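Local coordinates for protein HhaI Restriction Endonuclease (Haemophilus parahaemolyticus, PDB 6UKF) that recognises and probably cleaves double-stranded DNA at the short GCGC sequence, as a restriction endonuclease of a bacterial restriction-modification system, at residues Thr12-Thr17 and Phe128-Asn133; Gln83-Phe88 and Glu110-Asn115. All coordinates share one frame; numbering follows the deposited sequence.

In the fold
Contact 1 sets the N-terminal helix 3-18 on strand 126-132 of the mixed sheet, whose layout is consistent with a PD-(D/E)XK nuclease core; contact 2 pairs helix 80-91 with helix 110-123 beside the antiparallel sheet of strands 51-62 and 148-156. Along the chain the order is 12-17, 83-88, 110-115, 128-133, so contact 2 falls between the two halves of contact 1. Helix 110-123 leads almost directly into strand 126-132, which ties the two sites together although their centres are 29 Å apart and their nearest atoms about 9 Å. Strand 148-156 carries the calcium ligands Ser-151 and Thr-153, so contact 2 lies next to the metal-binding sheet and contact 1 on the other.

Contact 1 (Thr12-Thr17 and Phe128-Asn133); sequences TYLNKT and FFITSN
Tyr-13 and Leu-14 of helix 3-18 meet Ile-130 of strand 126-132 in a helix-on-sheet packing, consistent with the core of a PD-(D/E)XK nuclease. Glu-46 on the neighbouring parallel strand 43-47 and Lys-48 just beyond its end have a spacing that fits the E-x-K signature of this family, and both residues hydrogen-bond to the backbone of Ile-130.

Taking the helix in order, Tyr-13 comes first. Its CD2 lies 4.2 Å from Ile-130 CD1, and the methyl approaches the ring at a slant. The phenol oxygen hydrogen-bonds to Arg-249 of helix 242-255, and the ring also stacks with Phe-136.

Leu-14, whose CB points toward the strand, follows. Its CG sits 4.0 Å from Ile-130 CD1, and the CD2 methyl of Leu-14 is 4.1 Å from that same Ile-130 CD1, which lies over the flat side of the leucine's branched end, touching CG and both methyls. The two side chains meet tip to tip. Ile-130 sends its long branch out opposite the backbone N (chi1 -177°), and chi2 keeps the chain extended so that CD1 spans the gap between helix and strand. Ile-45 and Ile-138, on the strands flanking 126-132, also touch both Leu-14 and Ile-130, making this a buried aliphatic layer.

One turn on, Thr-17 ties back to Tyr-13. The carbonyl oxygen of Tyr-13 takes two bonds, from Thr-17 N and Thr-17 OG1, arriving from opposite faces of the carbonyl plane. The hydroxyl OG1 of Thr-17 is 2.8 Å from Tyr-13 O and lies 3.2 Å above the Tyr-13 ring plane, out toward its rim.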
# COMPACT_ATOMS: atom_id res chain seq x y z
N THR A 12 -11.91 -4.58 -15.19
CA THR A 12 -12.92 -4.60 -16.23
C THR A 12 -12.29 -4.65 -17.61
O THR A 12 -12.73 -5.40 -18.49
CB THR A 12 -13.82 -3.37 -16.10
OG1 THR A 12 -14.46 -3.38 -14.81
CG2 THR A 12 -14.87 -3.34 -17.20
N TYR A 13 -11.23 -3.87 -17.82
CA TYR A 13 -10.53 -3.88 -19.10
C TYR A 13 -9.95 -5.26 -19.39
O TYR A 13 -10.07 -5.78 -20.50
CB TYR A 13 -9.43 -2.83 -19.11
CG TYR A 13 -8.51 -2.94 -20.31
CD1 TYR A 13 -8.91 -2.46 -21.55
CD2 TYR A 13 -7.26 -3.54 -20.20
CE1 TYR A 13 -8.08 -2.57 -22.65
CE2 TYR A 13 -6.43 -3.65 -21.30
CZ TYR A 13 -6.84 -3.16 -22.52
OH TYR A 13 -6.02 -3.27 -23.62
N LEU A 14 -9.28 -5.85 -18.40
CA LEU A 14 -8.66 -7.15 -18.61
C LEU A 14 -9.69 -8.20 -18.99
O LEU A 14 -9.49 -8.97 -19.94
CB LEU A 14 -7.90 -7.58 -17.35
CG LEU A 14 -6.61 -6.81 -17.09
CD1 LEU A 14 -6.12 -7.07 -15.67
CD2 LEU A 14 -5.55 -7.19 -18.11
N ASN A 15 -10.81 -8.24 -18.27
CA ASN A 15 -11.81 -9.27 -18.53
C ASN A 15 -12.47 -9.08 -19.90
O ASN A 15 -12.72 -10.06 -20.60
CB ASN A 15 -12.85 -9.27 -17.41
CG ASN A 15 -12.35 -10.00 -16.17
OD1 ASN A 15 -11.78 -11.08 -16.26
ND2 ASN A 15 -12.56 -9.39 -15.00
N LYS A 16 -12.74 -7.83 -20.30
CA LYS A 16 -13.38 -7.62 -21.59
C LYS A 16 -12.41 -7.83 -22.75
O LYS A 16 -12.84 -8.19 -23.85
CB LYS A 16 -14.00 -6.22 -21.66
CG LYS A 16 -13.01 -5.12 -21.96
N THR A 17 -11.12 -7.60 -22.53
CA THR A 17 -10.14 -7.71 -23.60
C THR A 17 -9.62 -9.12 -23.77
O THR A 17 -9.42 -9.58 -24.90
CB THR A 17 -8.96 -6.77 -23.31
OG1 THR A 17 -9.43 -5.43 -23.17
CG2 THR A 17 -7.93 -6.83 -24.43
N PHE A 128 3.06 -9.34 -13.50
CA PHE A 128 2.78 -8.21 -14.38
C PHE A 128 2.18 -7.08 -13.57
O PHE A 128 1.57 -7.29 -12.52
CB PHE A 128 1.79 -8.60 -15.49
CG PHE A 128 2.39 -9.50 -16.54
CD1 PHE A 128 2.46 -10.87 -16.34
CD2 PHE A 128 2.90 -8.97 -17.71
CE1 PHE A 128 3.02 -11.69 -17.29
CE2 PHE A 128 3.46 -9.79 -18.67
CZ PHE A 128 3.53 -11.15 -18.45
N PHE A 129 2.38 -5.87 -14.08
CA PHE A 129 1.71 -4.67 -13.60
C PHE A 129 0.81 -4.14 -14.71
O PHE A 129 1.07 -4.34 -15.90
CB PHE A 129 2.73 -3.58 -13.25
CG PHE A 129 3.33 -3.71 -11.87
CD1 PHE A 129 4.08 -4.82 -11.51
CD2 PHE A 129 3.14 -2.71 -10.93
CE1 PHE A 129 4.62 -4.93 -10.24
CE2 PHE A 129 3.69 -2.82 -9.66
CZ PHE A 129 4.42 -3.93 -9.32
N ILE A 130 -0.27 -3.48 -14.30
CA ILE A 130 -1.13 -2.75 -15.22
C ILE A 130 -1.28 -1.33 -14.71
O ILE A 130 -1.47 -1.10 -13.51
CB ILE A 130 -2.50 -3.43 -15.43
CG1 ILE A 130 -3.34 -2.66 -16.45
CG2 ILE A 130 -3.25 -3.58 -14.10
CD1 ILE A 130 -4.55 -3.42 -16.95
N THR A 131 -1.16 -0.36 -15.61
CA THR A 131 -1.35 1.04 -15.29
C THR A 131 -2.02 1.69 -16.50
O THR A 131 -2.42 1.01 -17.45
CB THR A 131 -0.03 1.68 -14.87
OG1 THR A 131 -0.27 3.02 -14.41
CG2 THR A 131 0.97 1.72 -16.01
N SER A 132 -2.14 3.01 -16.47
CA SER A 132 -2.76 3.72 -17.58
C SER A 132 -2.25 5.15 -17.61
O SER A 132 -2.14 5.80 -16.56
CB SER A 132 -4.29 3.71 -17.46
OG SER A 132 -4.87 4.63 -18.37
N ASN A 133 -1.95 5.63 -18.81
CA ASN A 133 -1.65 7.03 -19.06
C ASN A 133 -2.70 7.65 -19.98
O ASN A 133 -2.43 8.63 -20.67
CB ASN A 133 -0.25 7.20 -19.65
CG ASN A 133 -0.12 6.56 -21.02
OD1 ASN A 133 -1.07 5.97 -21.54
ND2 ASN A 133 1.05 6.69 -21.63

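Contact 2 (Gln83-Phe88 and Glu110-Asn115); sequences QKIMQF and ESVFVN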
# COMPACT_ATOMS: atom_id res chain seq x y z
N GLN A 83 19.49 -5.12 1.98
CA GLN A 83 20.75 -5.00 2.71
C GLN A 83 21.52 -3.76 2.29
O GLN A 83 22.11 -3.07 3.14
CB GLN A 83 21.58 -6.27 2.53
CG GLN A 83 21.19 -7.38 3.49
CD GLN A 83 21.56 -8.77 3.02
OE1 GLN A 83 22.11 -8.95 1.93
NE2 GLN A 83 21.27 -9.76 3.84
N LYS A 84 21.53 -3.45 1.00
CA LYS A 84 22.21 -2.23 0.54
C LYS A 84 21.57 -0.99 1.16
O LYS A 84 22.28 -0.07 1.58
CB LYS A 84 22.16 -2.14 -0.98
CG LYS A 84 22.94 -3.22 -1.72
CD LYS A 84 22.78 -3.08 -3.22
CE LYS A 84 23.21 -4.33 -3.96
NZ LYS A 84 24.59 -4.76 -3.60
N ILE A 85 20.24 -0.96 1.23
CA ILE A 85 19.55 0.18 1.82
C ILE A 85 19.88 0.29 3.30
O ILE A 85 20.22 1.37 3.80
CB ILE A 85 18.03 0.07 1.58
CG1 ILE A 85 17.73 0.16 0.08
CG2 ILE A 85 17.29 1.14 2.36
CD1 ILE A 85 16.32 -0.24 -0.28
N MET A 86 19.78 -0.83 4.02
CA MET A 86 20.08 -0.82 5.45
C MET A 86 21.53 -0.41 5.69
O MET A 86 21.82 0.35 6.63
CB MET A 86 19.83 -2.20 6.04
CG MET A 86 18.37 -2.58 6.10
SD MET A 86 18.11 -4.26 6.67
CE MET A 86 18.90 -4.23 8.28
N GLN A 87 22.45 -0.92 4.88
CA GLN A 87 23.85 -0.57 5.04
C GLN A 87 24.07 0.92 4.84
O GLN A 87 24.76 1.57 5.63
CB GLN A 87 24.69 -1.38 4.05
CG GLN A 87 26.15 -0.97 3.99
CD GLN A 87 26.94 -1.86 3.06
OE1 GLN A 87 26.76 -3.08 3.04
NE2 GLN A 87 27.82 -1.25 2.28
N PHE A 88 23.47 1.49 3.79
CA PHE A 88 23.63 2.91 3.56
C PHE A 88 23.09 3.72 4.73
O PHE A 88 23.74 4.66 5.22
CB PHE A 88 22.93 3.33 2.27
CG PHE A 88 23.01 4.81 2.02
CD1 PHE A 88 22.04 5.66 2.51
CD2 PHE A 88 24.09 5.35 1.33
CE1 PHE A 88 22.13 7.02 2.30
CE2 PHE A 88 24.18 6.71 1.12
CZ PHE A 88 23.19 7.55 1.60
N GLU A 110 18.96 4.34 -8.42
CA GLU A 110 17.58 3.94 -8.65
C GLU A 110 17.46 2.45 -8.89
O GLU A 110 16.46 1.83 -8.51
CB GLU A 110 17.03 4.73 -9.84
CG GLU A 110 15.55 4.57 -10.07
CD GLU A 110 15.06 5.37 -11.26
OE1 GLU A 110 15.91 5.89 -12.01
OE2 GLU A 110 13.83 5.48 -11.44
N SER A 111 18.48 1.84 -9.50
CA SER A 111 18.45 0.41 -9.79
C SER A 111 18.35 -0.43 -8.52
O SER A 111 17.78 -1.52 -8.55
CB SER A 111 19.69 0.02 -10.59
OG SER A 111 20.87 0.37 -9.89
N VAL A 112 18.92 0.04 -7.41
CA VAL A 112 18.77 -0.69 -6.15
C VAL A 112 17.29 -0.81 -5.79
O VAL A 112 16.82 -1.88 -5.38
CB VAL A 112 19.55 0.01 -5.02
CG1 VAL A 112 19.26 -0.65 -3.68
CG2 VAL A 112 21.04 0.00 -5.31
N PHE A 113 16.56 0.29 -5.93
CA PHE A 113 15.15 0.30 -5.57
C PHE A 113 14.32 -0.50 -6.57
O PHE A 113 13.42 -1.25 -6.18
CB PHE A 113 14.66 1.74 -5.51
CG PHE A 113 15.51 2.64 -4.67
CD1 PHE A 113 16.06 2.19 -3.47
CD2 PHE A 113 15.79 3.93 -5.07
CE1 PHE A 113 16.85 3.02 -2.70
CE2 PHE A 113 16.57 4.76 -4.30
CZ PHE A 113 17.10 4.31 -3.11
N VAL A 114 14.63 -0.37 -7.86
CA VAL A 114 13.95 -1.18 -8.86
C VAL A 114 14.18 -2.66 -8.57
O VAL A 114 13.27 -3.48 -8.68
CB VAL A 114 14.43 -0.80 -10.28
CG1 VAL A 114 13.92 -1.82 -11.30
CG2 VAL A 114 13.96 0.60 -10.62
N ASN A 115 15.42 -3.02 -8.21
CA ASN A 115 15.71 -4.42 -7.95
C ASN A 115 15.01 -4.91 -6.69
O ASN A 115 14.55 -6.06 -6.64
CB ASN A 115 17.22 -4.65 -7.87
CG ASN A 115 17.87 -4.65 -9.24
OD1 ASN A 115 17.24 -5.02 -10.23
ND2 ASN A 115 19.13 -4.25 -9.30
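Ile-85 lies against Val-112 and Phe-113 where helix 80-91 packs on helix 110-123, a helix-helix contact beside the nuclease core. The second helix is the one that leads into core strand 126-132. Over these short segments the axes come within 10.7 Å and run at 133°, closer to antiparallel than parallel. Lys-84 and Val-112 have the nearest pair of CA atoms, 7.7 Å apart. No hydrogen bond crosses the interface, so the join depends on side-chain packing.

The aliphatic part pairs Ile-85 with Val-112. Ile-85 CG1 stands 4.1 Å from Val-112 CG1, and the two side chains slip past one another in opposite directions. The long branch of Ile-85 is trans to its own carbonyl carbon (chi1 -65°), which carries CG1 and CD1 across toward the other helix even though CB itself leaves the backbone at an angle to it.

The aromatic part is Ile-85 against Phe-113. The CD1 methyl of Ile-85 comes in at the ring edge, close to the ring plane, and is 4.0 Å from Phe-113 CD1; Phe-113 CE1 lies 4.1 Å from Ile-85 CG1. The phenyl group therefore offers its rim, not its face, to the isoleucine. The ring also touches Val-150 and Cys-152, on the strand that supplies Ser-151 and Thr-153 to a bound calcium ion. The Phe-113 side chain is about 8 Å from the calcium ion and packs against that strand; Ile-85 also touches Phe-57 of strand 51-62.

Toward the solvent side, the aliphatic stem of Lys-84 crosses Val-112 at an angle before its end turns away. The chain bends at chi4 (-53°), directing NZ off the interface, and the contact is left to Lys-84 CD, 4.1 Å from Val-112 CG2.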